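Beta-galactosidase (Bacteroides thetaiotaomicron, PDB 5MUJ) probably acts as a glycoside hydrolase, an arabinofuranosidase that breaks down the plant pectin RGII, and binds the RGII chain B glycan. Local coordinates at residues L49-T54 with L101-L106; A127-E132 with T209-K214; V167-T172 with E183-P188; F300-A305 with G317-I322. All coordinates share one frame; numbering follows the deposited sequence. Where two conformers were deposited one is given.

Contact 1: L49-T54 with L101-L106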
loop_
_atom_site.group_PDB
_atom_site.type_symbol
_atom_site.label_atom_id
_atom_site.label_comp_id
_atom_site.label_asym_id
_atom_site.label_seq_id
_atom_site.Cartn_x
_atom_site.Cartn_y
_atom_site.Cartn_z
ATOM N N LEU A 49 -8.324 -14.031 -7.843
ATOM C CA LEU A 49 -6.953 -13.924 -7.346
ATOM C C LEU A 49 -5.964 -13.705 -8.477
ATOM O O LEU A 49 -6.120 -14.260 -9.602
ATOM C CB LEU A 49 -6.584 -15.127 -6.495
ATOM C CG LEU A 49 -7.412 -15.272 -5.209
ATOM C CD1 LEU A 49 -7.448 -16.688 -4.683
ATOM C CD2 LEU A 49 -6.899 -14.326 -4.118
ATOM N N ALA A 50 -4.969 -12.878 -8.200
ATOM C CA ALA A 50 -3.873 -12.592 -9.112
ATOM C C ALA A 50 -2.630 -13.362 -8.652
ATOM O O ALA A 50 -1.898 -13.958 -9.443
ATOM C CB ALA A 50 -3.565 -11.107 -9.076
ATOM N N VAL A 51 -2.351 -13.251 -7.356
ATOM C CA VAL A 51 -1.233 -13.900 -6.734
ATOM C C VAL A 51 -1.675 -14.521 -5.429
ATOM O O VAL A 51 -2.094 -13.794 -4.535
ATOM C CB VAL A 51 -0.039 -12.931 -6.513
ATOM C CG1 VAL A 51 1.204 -13.713 -6.097
ATOM C CG2 VAL A 51 0.312 -12.158 -7.790
ATOM N N ALA A 52 -1.528 -15.827 -5.286
ATOM C CA ALA A 52 -1.963 -16.588 -4.146
ATOM C C ALA A 52 -0.847 -17.477 -3.590
ATOM O O ALA A 52 -0.037 -18.018 -4.350
ATOM C CB ALA A 52 -3.155 -17.437 -4.511
ATOM N N PRO A 53 -0.795 -17.624 -2.250
ATOM C CA PRO A 53 0.091 -18.612 -1.640
ATOM C C PRO A 53 -0.307 -20.038 -2.001
ATOM O O PRO A 53 -1.517 -20.324 -2.144
ATOM C CB PRO A 53 -0.082 -18.351 -0.137
ATOM C CG PRO A 53 -1.467 -17.857 -0.036
ATOM C CD PRO A 53 -1.684 -17.010 -1.245
ATOM N N THR A 54 0.705 -20.871 -2.204
ATOM C CA THR A 54 0.487 -22.279 -2.571
ATOM C C THR A 54 0.335 -23.206 -1.344
ATOM O O THR A 54 0.005 -24.374 -1.494
ATOM C CB THR A 54 1.555 -22.822 -3.567
ATOM O OG1 THR A 54 2.895 -22.603 -3.096
ATOM C CG2 THR A 54 1.401 -22.155 -4.922
ATOM N N LEU A 101 -3.664 -9.528 -15.603
ATOM C CA LEU A 101 -4.546 -10.487 -14.960
ATOM C C LEU A 101 -3.828 -11.759 -14.515
ATOM O O LEU A 101 -4.093 -12.284 -13.431
ATOM C CB LEU A 101 -5.679 -10.868 -15.949
ATOM C CG LEU A 101 -6.583 -9.702 -16.358
ATOM C CD1 LEU A 101 -7.498 -10.162 -17.531
ATOM C CD2 LEU A 101 -7.359 -9.133 -15.135
ATOM N N ASP A 102 -2.998 -12.283 -15.428
ATOM C CA ASP A 102 -2.201 -13.480 -15.261
ATOM C C ASP A 102 -0.770 -13.078 -14.905
ATOM O O ASP A 102 -0.083 -12.383 -15.687
ATOM C CB ASP A 102 -2.169 -14.311 -16.560
ATOM C CG ASP A 102 -3.525 -14.897 -16.922
ATOM O OD1 ASP A 102 -4.325 -14.215 -17.579
ATOM O OD2 ASP A 102 -3.790 -16.045 -16.532
ATOM N N TRP A 103 -0.325 -13.613 -13.786
ATOM C CA TRP A 103 0.927 -13.153 -13.113
ATOM C C TRP A 103 1.884 -14.310 -12.905
ATOM O O TRP A 103 1.462 -15.428 -12.556
ATOM C CB TRP A 103 0.634 -12.468 -11.734
ATOM C CG TRP A 103 -0.039 -11.177 -11.951
ATOM C CD1 TRP A 103 -1.397 -10.953 -12.041
ATOM C CD2 TRP A 103 0.584 -9.911 -12.181
ATOM N NE1 TRP A 103 -1.637 -9.628 -12.339
ATOM C CE2 TRP A 103 -0.438 -8.973 -12.422
ATOM C CE3 TRP A 103 1.906 -9.487 -12.242
ATOM C CZ2 TRP A 103 -0.156 -7.659 -12.756
ATOM C CZ3 TRP A 103 2.158 -8.206 -12.545
ATOM C CH2 TRP A 103 1.147 -7.296 -12.779
ATOM N N ARG A 104 3.173 -14.048 -13.116
ATOM C CA ARG A 104 4.205 -15.056 -12.830
ATOM C C ARG A 104 5.273 -14.497 -11.879
ATOM O O ARG A 104 5.954 -13.532 -12.201
ATOM C CB ARG A 104 4.859 -15.527 -14.115
ATOM C CG ARG A 104 3.900 -16.165 -15.136
ATOM C CD ARG A 104 4.632 -16.464 -16.430
ATOM N NE ARG A 104 5.112 -15.222 -17.043
ATOM C CZ ARG A 104 4.380 -14.447 -17.844
ATOM N NH1 ARG A 104 3.129 -14.789 -18.153
ATOM N NH2 ARG A 104 4.886 -13.317 -18.322
ATOM N N THR A 105 5.450 -15.170 -10.751
ATOM C CA THR A 105 6.426 -14.703 -9.734
ATOM C C THR A 105 7.825 -14.977 -10.188
ATOM O O THR A 105 8.111 -16.095 -10.709
ATOM C CB THR A 105 6.156 -15.360 -8.403
ATOM O OG1 THR A 105 4.906 -14.842 -7.960
ATOM C CG2 THR A 105 7.296 -15.076 -7.414
ATOM N N LEU A 106 8.681 -13.949 -10.064
ATOM C CA LEU A 106 10.060 -14.035 -10.537
ATOM C C LEU A 106 11.080 -14.338 -9.446
ATOM O O LEU A 106 12.090 -14.989 -9.741
ATOM C CB LEU A 106 10.464 -12.756 -11.257
ATOM C CG LEU A 106 9.709 -12.390 -12.529
ATOM C CD1 LEU A 106 10.118 -11.050 -13.118
ATOM C CD2 LEU A 106 9.928 -13.440 -13.629
HETATM O O HOH W 1 -4.695 -14.482 -12.136
HETATM O O HOH W 2 -2.033 -15.059 -12.100
#

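Contact 2: A127-E132 with T209-K214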
loop_
_atom_site.group_PDB
_atom_site.type_symbol
_atom_site.label_atom_id
_atom_site.label_comp_id
_atom_site.label_asym_id
_atom_site.label_seq_id
_atom_site.Cartn_x
_atom_site.Cartn_y
_atom_site.Cartn_z
ATOM N N ALA A 127 8.832 3.585 -5.270
ATOM C CA ALA A 127 8.668 5.017 -5.149
ATOM C C ALA A 127 8.716 5.728 -6.470
ATOM O O ALA A 127 9.123 5.164 -7.509
ATOM C CB ALA A 127 9.765 5.566 -4.248
ATOM N N LEU A 128 8.258 6.960 -6.451
ATOM C CA LEU A 128 8.250 7.864 -7.549
ATOM C C LEU A 128 7.439 7.311 -8.749
ATOM O O LEU A 128 7.877 7.416 -9.905
ATOM C CB LEU A 128 9.678 8.200 -7.980
ATOM C CG LEU A 128 10.696 8.527 -6.877
ATOM C CD1 LEU A 128 11.990 9.005 -7.513
ATOM C CD2 LEU A 128 10.183 9.545 -5.873
ATOM N N PRO A 129 6.235 6.778 -8.471
ATOM C CA PRO A 129 5.406 6.329 -9.595
ATOM C C PRO A 129 4.914 7.546 -10.399
ATOM O O PRO A 129 4.684 8.601 -9.809
ATOM C CB PRO A 129 4.216 5.662 -8.898
ATOM C CG PRO A 129 4.096 6.454 -7.607
ATOM C CD PRO A 129 5.512 6.705 -7.178
ATOM N N ASP A 130 4.716 7.378 -11.708
ATOM C CA ASP A 130 3.943 8.329 -12.487
ATOM C C ASP A 130 2.534 8.316 -11.865
ATOM O O ASP A 130 1.883 7.273 -11.804
ATOM C CB ASP A 130 3.905 7.886 -13.947
ATOM C CG ASP A 130 3.258 8.901 -14.874
ATOM O OD1 ASP A 130 2.474 9.776 -14.471
ATOM O OD2 ASP A 130 3.526 8.803 -16.069
HETATM N N MSE A 131 2.110 9.474 -11.360
HETATM C CA MSE A 131 0.831 9.614 -10.651
HETATM C C MSE A 131 -0.341 9.864 -11.555
HETATM O O MSE A 131 -1.484 9.846 -11.105
HETATM C CB MSE A 131 0.899 10.809 -9.710
HETATM C CG MSE A 131 1.848 10.514 -8.579
HETATM SE SE MSE A 131 2.016 12.162 -7.543
HETATM C CE MSE A 131 0.311 12.062 -6.568
ATOM N N GLU A 132 -0.077 10.138 -12.825
ATOM C CA GLU A 132 -1.169 10.425 -13.772
ATOM C C GLU A 132 -2.183 9.262 -13.880
ATOM O O GLU A 132 -1.831 8.153 -14.327
ATOM C CB GLU A 132 -0.625 10.802 -15.141
ATOM C CG GLU A 132 -1.761 11.048 -16.143
ATOM C CD GLU A 132 -1.374 11.875 -17.348
ATOM O OE1 GLU A 132 -0.273 11.644 -17.907
ATOM O OE2 GLU A 132 -2.196 12.741 -17.749
ATOM N N THR A 209 4.653 5.582 0.830
ATOM C CA THR A 209 4.905 5.720 -0.630
ATOM C C THR A 209 5.394 7.130 -0.834
ATOM O O THR A 209 4.826 8.067 -0.242
ATOM C CB THR A 209 3.658 5.442 -1.488
ATOM O OG1 THR A 209 3.352 4.052 -1.421
ATOM C CG2 THR A 209 3.901 5.813 -2.916
ATOM N N VAL A 210 6.496 7.289 -1.539
ATOM C CA VAL A 210 7.062 8.607 -1.839
ATOM C C VAL A 210 6.729 9.006 -3.264
ATOM O O VAL A 210 6.948 8.227 -4.216
ATOM C CB VAL A 210 8.596 8.612 -1.625
ATOM C CG1 VAL A 210 9.225 9.938 -2.063
ATOM C CG2 VAL A 210 8.903 8.275 -0.172
ATOM N N TYR A 211 6.208 10.216 -3.418
ATOM C CA TYR A 211 5.839 10.802 -4.711
ATOM C C TYR A 211 6.816 11.910 -5.104
ATOM O O TYR A 211 7.313 12.610 -4.229
ATOM C CB TYR A 211 4.404 11.350 -4.611
ATOM C CG TYR A 211 3.389 10.260 -4.312
ATOM C CD1 TYR A 211 2.990 9.372 -5.334
ATOM C CD2 TYR A 211 2.839 10.088 -3.053
ATOM C CE1 TYR A 211 2.097 8.347 -5.077
ATOM C CE2 TYR A 211 1.947 9.061 -2.784
ATOM C CZ TYR A 211 1.564 8.193 -3.804
ATOM O OH TYR A 211 0.673 7.188 -3.501
ATOM N N TRP A 212 7.093 12.058 -6.411
ATOM C CA TRP A 212 7.817 13.214 -6.946
ATOM C C TRP A 212 6.772 14.290 -7.269
ATOM O O TRP A 212 5.946 14.098 -8.131
ATOM C CB TRP A 212 8.629 12.873 -8.216
ATOM C CG TRP A 212 9.249 14.086 -8.844
ATOM C CD1 TRP A 212 10.040 15.013 -8.228
ATOM C CD2 TRP A 212 9.109 14.521 -10.204
ATOM N NE1 TRP A 212 10.406 15.992 -9.119
ATOM C CE2 TRP A 212 9.847 15.717 -10.341
ATOM C CE3 TRP A 212 8.427 14.017 -11.322
ATOM C CZ2 TRP A 212 9.929 16.419 -11.561
ATOM C CZ3 TRP A 212 8.509 14.711 -12.534
ATOM C CH2 TRP A 212 9.253 15.900 -12.639
ATOM N N ASP A 213 6.762 15.389 -6.515
ATOM C CA ASP A 213 5.852 16.504 -6.749
ATOM C C ASP A 213 6.619 17.587 -7.493
ATOM O O ASP A 213 7.335 18.363 -6.891
ATOM C CB ASP A 213 5.295 17.033 -5.416
ATOM C CG ASP A 213 4.317 18.190 -5.604
ATOM O OD1 ASP A 213 3.960 18.523 -6.770
ATOM O OD2 ASP A 213 3.928 18.789 -4.587
ATOM N N LYS A 214 6.488 17.616 -8.816
ATOM C CA LYS A 214 7.143 18.632 -9.647
ATOM C C LYS A 214 6.795 20.056 -9.198
ATOM O O LYS A 214 7.652 20.953 -9.174
ATOM C CB LYS A 214 6.744 18.462 -11.119
HETATM O O HOH W 3 5.691 10.334 -8.161
#

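Contact 3: V167-T172 with E183-P188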
loop_
_atom_site.group_PDB
_atom_site.type_symbol
_atom_site.label_atom_id
_atom_site.label_comp_id
_atom_site.label_asym_id
_atom_site.label_seq_id
_atom_site.Cartn_x
_atom_site.Cartn_y
_atom_site.Cartn_z
ATOM N N VAL A 167 10.286 3.120 8.802
ATOM C CA VAL A 167 10.392 3.332 7.342
ATOM C C VAL A 167 11.830 3.234 6.851
ATOM O O VAL A 167 12.676 4.028 7.139
ATOM C CB VAL A 167 9.770 4.698 6.862
ATOM C CG1 VAL A 167 9.629 4.809 5.324
ATOM C CG2 VAL A 167 8.382 4.849 7.417
ATOM N N GLY A 168 12.097 2.264 5.986
ATOM C CA GLY A 168 13.385 2.177 5.323
ATOM C C GLY A 168 13.396 2.701 3.882
ATOM O O GLY A 168 12.351 2.944 3.289
ATOM N N LEU A 169 14.594 2.894 3.352
ATOM C CA LEU A 169 14.807 3.414 2.006
ATOM C C LEU A 169 15.683 2.430 1.234
ATOM O O LEU A 169 16.712 1.978 1.757
ATOM C CB LEU A 169 15.550 4.753 2.039
ATOM C CG LEU A 169 15.799 5.432 0.679
ATOM C CD1 LEU A 169 14.499 5.831 -0.022
ATOM C CD2 LEU A 169 16.717 6.644 0.865
ATOM N N ALA A 170 15.256 2.105 0.017
ATOM C CA ALA A 170 16.018 1.265 -0.895
ATOM C C ALA A 170 16.081 1.876 -2.246
ATOM O O ALA A 170 15.267 2.726 -2.598
ATOM C CB ALA A 170 15.441 -0.127 -0.968
ATOM N N SER A 171 17.040 1.392 -3.035
ATOM C CA SER A 171 17.209 1.865 -4.384
ATOM C C SER A 171 17.964 0.858 -5.225
ATOM O O SER A 171 18.573 -0.060 -4.702
ATOM C CB SER A 171 17.937 3.198 -4.396
ATOM O OG SER A 171 19.302 3.060 -4.036
ATOM N N THR A 172 17.879 1.033 -6.535
ATOM C CA THR A 172 18.642 0.166 -7.451
ATOM C C THR A 172 19.012 0.890 -8.739
ATOM O O THR A 172 18.266 1.753 -9.205
ATOM C CB THR A 172 17.883 -1.133 -7.801
ATOM O OG1 THR A 172 18.757 -2.059 -8.479
ATOM C CG2 THR A 172 16.631 -0.841 -8.655
ATOM N N GLU A 183 19.324 -2.216 -3.090
ATOM C CA GLU A 183 20.230 -1.775 -2.025
ATOM C C GLU A 183 19.486 -0.959 -1.007
ATOM O O GLU A 183 18.592 -0.206 -1.332
ATOM C CB GLU A 183 21.336 -0.911 -2.626
ATOM C CG GLU A 183 22.190 -1.682 -3.617
ATOM C CD GLU A 183 23.312 -0.893 -4.257
ATOM O OE1 GLU A 183 23.363 0.352 -4.098
ATOM O OE2 GLU A 183 24.136 -1.547 -4.946
ATOM N N SER A 184 19.885 -1.112 0.232
ATOM C CA SER A 184 19.216 -0.379 1.310
ATOM C C SER A 184 20.153 0.259 2.311
ATOM O O SER A 184 21.325 -0.122 2.442
ATOM C CB SER A 184 18.182 -1.252 1.949
ATOM O OG SER A 184 18.740 -2.366 2.527
ATOM N N LEU A 185 19.615 1.286 2.953
ATOM C CA LEU A 185 20.359 2.035 4.009
ATOM C C LEU A 185 20.479 1.251 5.305
ATOM O O LEU A 185 19.615 0.449 5.657
ATOM C CB LEU A 185 19.724 3.387 4.255
ATOM C CG LEU A 185 19.763 4.394 3.105
ATOM C CD1 LEU A 185 19.274 5.737 3.584
ATOM C CD2 LEU A 185 21.146 4.516 2.446
ATOM N N ASP A 186 21.534 1.545 6.056
ATOM C CA ASP A 186 21.805 0.830 7.289
ATOM C C ASP A 186 21.122 1.405 8.547
ATOM O O ASP A 186 21.331 0.885 9.651
ATOM C CB ASP A 186 23.317 0.716 7.460
ATOM C CG ASP A 186 23.931 -0.264 6.485
ATOM O OD1 ASP A 186 23.214 -0.903 5.658
ATOM O OD2 ASP A 186 25.154 -0.427 6.536
ATOM N N LYS A 187 20.276 2.420 8.326
ATOM C CA LYS A 187 19.429 3.061 9.292
ATOM C C LYS A 187 18.068 3.311 8.624
ATOM O O LYS A 187 18.009 3.538 7.408
ATOM C CB LYS A 187 20.065 4.406 9.696
ATOM C CG LYS A 187 20.151 5.462 8.579
ATOM C CD LYS A 187 21.182 6.560 8.846
ATOM C CE LYS A 187 20.645 7.686 9.719
ATOM N NZ LYS A 187 21.718 8.439 10.446
ATOM N N PRO A 188 16.971 3.293 9.409
ATOM C CA PRO A 188 15.725 3.770 8.818
ATOM C C PRO A 188 15.813 5.237 8.421
ATOM O O PRO A 188 16.629 5.983 8.976
ATOM C CB PRO A 188 14.691 3.580 9.923
ATOM C CG PRO A 188 15.418 3.270 11.170
ATOM C CD PRO A 188 16.840 2.944 10.842
HETATM O O HOH W 4 16.659 2.180 5.381
HETATM O O HOH W 5 19.669 2.794 -1.349
#

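Contact 4: F300-A305 with G317-I322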
loop_
_atom_site.group_PDB
_atom_site.type_symbol
_atom_site.label_atom_id
_atom_site.label_comp_id
_atom_site.label_asym_id
_atom_site.label_seq_id
_atom_site.Cartn_x
_atom_site.Cartn_y
_atom_site.Cartn_z
ATOM N N PHE A 300 -12.266 -2.769 4.078
ATOM C CA PHE A 300 -12.778 -2.337 2.789
ATOM C C PHE A 300 -11.939 -1.234 2.184
ATOM O O PHE A 300 -11.122 -0.625 2.900
ATOM C CB PHE A 300 -14.218 -1.841 2.934
ATOM C CG PHE A 300 -14.349 -0.679 3.950
ATOM C CD1 PHE A 300 -14.481 -0.909 5.346
ATOM C CD2 PHE A 300 -14.314 0.625 3.507
ATOM C CE1 PHE A 300 -14.573 0.160 6.269
ATOM C CE2 PHE A 300 -14.408 1.688 4.428
ATOM C CZ PHE A 300 -14.534 1.440 5.791
ATOM N N ASN A 301 -12.116 -0.994 0.882
ATOM C CA ASN A 301 -11.499 0.126 0.180
ATOM C C ASN A 301 -12.524 1.173 -0.248
ATOM O O ASN A 301 -13.615 0.855 -0.747
ATOM C CB ASN A 301 -10.762 -0.363 -1.084
ATOM C CG ASN A 301 -9.566 -1.223 -0.761
ATOM O OD1 ASN A 301 -8.959 -1.117 0.287
ATOM N ND2 ASN A 301 -9.200 -2.088 -1.694
ATOM N N THR A 302 -12.142 2.440 -0.081
ATOM C CA THR A 302 -12.849 3.566 -0.660
ATOM C C THR A 302 -11.852 4.658 -1.088
ATOM O O THR A 302 -10.643 4.371 -1.258
ATOM C CB THR A 302 -14.027 4.035 0.225
ATOM O OG1 THR A 302 -14.775 5.053 -0.456
ATOM C CG2 THR A 302 -13.558 4.550 1.570
ATOM N N PHE A 303 -12.307 5.897 -1.261
ATOM C CA PHE A 303 -11.382 6.933 -1.661
ATOM C C PHE A 303 -11.762 8.261 -1.051
ATOM O O PHE A 303 -12.884 8.441 -0.605
ATOM C CB PHE A 303 -11.332 7.075 -3.177
ATOM C CG PHE A 303 -12.577 7.673 -3.757
ATOM C CD1 PHE A 303 -13.696 6.877 -4.007
ATOM C CD2 PHE A 303 -12.649 9.033 -4.002
ATOM C CE1 PHE A 303 -14.870 7.438 -4.544
ATOM C CE2 PHE A 303 -13.823 9.591 -4.536
ATOM C CZ PHE A 303 -14.931 8.793 -4.806
ATOM N N ALA A 304 -10.774 9.148 -1.094
ATOM C CA ALA A 304 -10.930 10.547 -0.798
ATOM C C ALA A 304 -10.336 11.393 -1.907
ATOM O O ALA A 304 -9.596 10.884 -2.757
ATOM C CB ALA A 304 -10.261 10.858 0.554
ATOM N N ALA A 305 -10.622 12.694 -1.921
ATOM C CA ALA A 305 -10.019 13.570 -2.919
ATOM C C ALA A 305 -9.631 14.930 -2.314
ATOM O O ALA A 305 -10.162 15.311 -1.265
ATOM C CB ALA A 305 -10.923 13.727 -4.158
ATOM N N GLY A 317 -20.441 7.695 -0.605
ATOM C CA GLY A 317 -21.267 6.645 -1.257
ATOM C C GLY A 317 -20.703 5.281 -0.957
ATOM O O GLY A 317 -19.851 5.139 -0.091
ATOM N N ALA A 318 -21.143 4.283 -1.726
ATOM C CA ALA A 318 -20.773 2.880 -1.535
ATOM C C ALA A 318 -19.273 2.732 -1.613
ATOM O O ALA A 318 -18.617 3.362 -2.424
ATOM C CB ALA A 318 -21.424 1.994 -2.611
ATOM N N ASP A 319 -18.763 1.834 -0.802
ATOM C CA ASP A 319 -17.331 1.557 -0.788
ATOM C C ASP A 319 -16.943 0.891 -2.121
ATOM O O ASP A 319 -17.737 0.169 -2.703
ATOM C CB ASP A 319 -17.041 0.636 0.348
ATOM C CG ASP A 319 -17.150 1.353 1.696
ATOM O OD1 ASP A 319 -16.736 2.528 1.763
ATOM O OD2 ASP A 319 -17.641 0.733 2.642
ATOM N N LEU A 320 -15.702 1.082 -2.517
ATOM C CA LEU A 320 -15.229 0.572 -3.828
ATOM C C LEU A 320 -15.064 -0.930 -3.836
ATOM O O LEU A 320 -15.406 -1.587 -4.847
ATOM C CB LEU A 320 -13.893 1.207 -4.155
ATOM C CG LEU A 320 -13.858 2.701 -4.447
ATOM C CD1 LEU A 320 -12.456 3.162 -4.824
ATOM C CD2 LEU A 320 -14.854 3.075 -5.542
ATOM N N ILE A 321 -14.466 -1.483 -2.796
ATOM C CA ILE A 321 -14.211 -2.915 -2.662
ATOM C C ILE A 321 -14.642 -3.343 -1.285
ATOM O O ILE A 321 -14.198 -2.741 -0.291
ATOM C CB ILE A 321 -12.705 -3.282 -2.804
ATOM C CG1 ILE A 321 -12.133 -2.741 -4.107
ATOM C CG2 ILE A 321 -12.486 -4.790 -2.674
ATOM C CD1 ILE A 321 -12.588 -3.465 -5.392
ATOM N N ILE A 322 -15.506 -4.342 -1.203
ATOM C CA ILE A 322 -15.968 -4.898 0.057
ATOM C C ILE A 322 -15.950 -6.403 0.007
ATOM O O ILE A 322 -16.017 -6.984 -1.114
ATOM C CB ILE A 322 -17.400 -4.402 0.437
ATOM C CG1 ILE A 322 -18.515 -5.021 -0.440
ATOM C CG2 ILE A 322 -17.465 -2.873 0.398
ATOM C CD1 ILE A 322 -19.915 -4.617 -0.014
HETATM O O HOH W 6 -17.236 5.270 0.957
#

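Contact 1: L49-T54 with L101-L106
The indole of Trp103 meets two methyl-sized groups, Ala50 CB and a branch of Val51, and both come in obliquely rather than squarely over a face or at an edge. Ala50 CB lies 3.7 Å from Trp103 CD1, on the pyrrole side of the indole. Val51 reaches the base of the side chain instead, its CG2 4.0 Å from Trp103 CB, with the two side chains crossing at roughly a right angle. That approach follows from the valine rotamer: CG1 is anti to the backbone N (chi1 -169°) and runs on toward Thr105, while CG2 sits beside the backbone N and faces the tryptophan. The Trp103 side chain also packs against Trp72 and Met74 of strand 71-79 and against Ala95, and its NE1 donates to Leu100 O, which fixes the turn of the ring. With an alanine here, a gap is likely to open beside Ala50 and Val51, and Leu100 O would probably lose its indole donor.

No direct hydrogen bond joins the two segments; water does the polar work. One molecule donates to Leu49 O and, at 2.6 Å, to Leu101 O. A second accepts from Trp103 N at 2.8 Å and donates to Ala50 O at 2.9 Å. Ala50 and Val51 together face Ile359 in a classic beta bulge, where the N-terminal strand 45-51 completes the last sheet. Five four-stranded antiparallel sheets make this a five-bladed beta-propeller, and the contact joins the outer strand of the closing blade to the start of the outer strand of the first.

Contact 2: A127-E132 with T209-K214
Met131, a selenomethionine, and Pro129 both press on the ring of Tyr211, and here the packing is close. Met131 CG comes to 3.6 Å from Tyr211 CD1; the chain then bends at chi3 (77°), carrying CE over one face of the ring and leaving SE oblique, 4.6 Å from the ring centroid, in a Met-aromatic contact. On the opposite face lies Thr209 CG2 of the tyrosine's own strand, offset toward the rim. Pro129 CG approaches the ring at a slant, 3.7 Å from Tyr211 CE1. The phenol OH bonds to Ile276 N of strand 270-279, so a phenylalanine here would probably leave that amide without its partner and the ring less firmly fixed between Met131 and Thr209.

A single direct hydrogen bond, Leu128 N to Val210 O (2.9 Å, 166° at the hydrogen), ties the backbones. Beside it Leu128 and Val210 lie alongside each other, CD2 to CG1 at 3.9 Å. Toward Trp212 the contact slackens: Leu128 CD2 stands 4.4 Å from Trp212 CB, the exposed indole leads away from the loop, and a water links Pro129 O to Trp212 N, accepting from that amide at 2.8 Å. The loop leaving inner strand 121-126 of one blade thus lies on inner strand 204-212 of the next, a blade-to-blade junction of a five-bladed beta-propeller.

Contact 3: V167-T172 with E183-P188
Leu169 and Leu185 lie side by side and point the same way, with Leu169 CD2 3.8 Å from Leu185 CD1. Leu169 holds CG anti to the backbone N (chi1 -178°), whereas Leu185 turns its CG anti to the carbonyl carbon. Behind them Leu185 N donates to Leu169 O in a nearly straight bond of 167° at the hydrogen.

Ser171 and Glu183 form an antiparallel hydrogen-bonded pair, Ser171 N to Glu183 O and Glu183 N to Ser171 O, each 2.8 Å. Glu183 stretches out beyond CG to a salt bridge with Arg145, which also bonds Ser171 OG; a water joins that hydroxyl to Glu183 O. On the other face of the sheet Ala170 pairs with Ser184 in a non-hydrogen-bonded position, CB to CB at 4.2 Å. The strands are close here: Ala170 CA sits 3.0 Å from Glu183 O, a CA-H...O contact, while Ser184 OG is taken by Arg122.

Short strand 183-184 thus edges its blade as the return arm of a hairpin. Strand 166-172 lies inside it and is bonded on its far side to strand 146-153, whose Trp147 packs on Leu169 and whose Tyr150 packs on Ala170.

Contact 4: F300-A305 with G317-I322
Asn301 pairs with Leu320 and Ile321 together, a classic beta bulge that sets the loop 317-322 against strand 299-306 of a propeller blade. Asn301 N donates to Ile321 O at 3.0 Å, Ile321 N returns the bond to Asn301 O, and Leu320 N adds a weak, bent one to the same oxygen.

The side chains spread from this bulge. Phe300 takes the crowded position for CG, between the backbone N and the carbonyl carbon (chi1 58°), which turns its ring under the carboxylate of Asp319. OD2 lies over one face, 3.4 Å from Phe300 CD2, and ring and carboxylate planes are 22° apart. A negative group over a ring face is hardly favourable by itself; what holds it are Arg295, in a salt bridge with OD1, and Tyr297 OH on OD2, and the positive charge of Arg295 probably offsets the cost.

Asn301 and Ile321 run side by side on the other side of the strand. Each has its gamma branch, CG or CG1, anti to the carbonyl carbon, which lays Ile321 CG1 3.9 Å from Asn301 ND2; the amide's OD1 accepts from Lys334 N. Thr302 presents CB to Asp319 OD1 at 3.5 Å. Leu320 points back toward the strand and crosses Phe303 at about a right angle, touching its ring obliquely with CD1 4.0 Å from Phe303 CD1.

How the contacts relate
The four contacts are spread round one propeller and none touches another. Contacts 2 and 3 are the nearest pair, centres 18 Å apart and nearest atoms about 6 Å; the hairpin of contact 3 is nested in the chain loop that contact 2 closes. Contacts 3 and 4 stand on opposite sides of the chain's centre, 32 Å between centres. Contact 1, 24 to 26 Å from the others by centres, lies where the first and last blades meet. Contact 4 lies near the bound glycan: the Phe300 side chain is about 9 Å from a rhamnose; from Val167 in contact 3 a methylated fucose derivative is about 13 Å away.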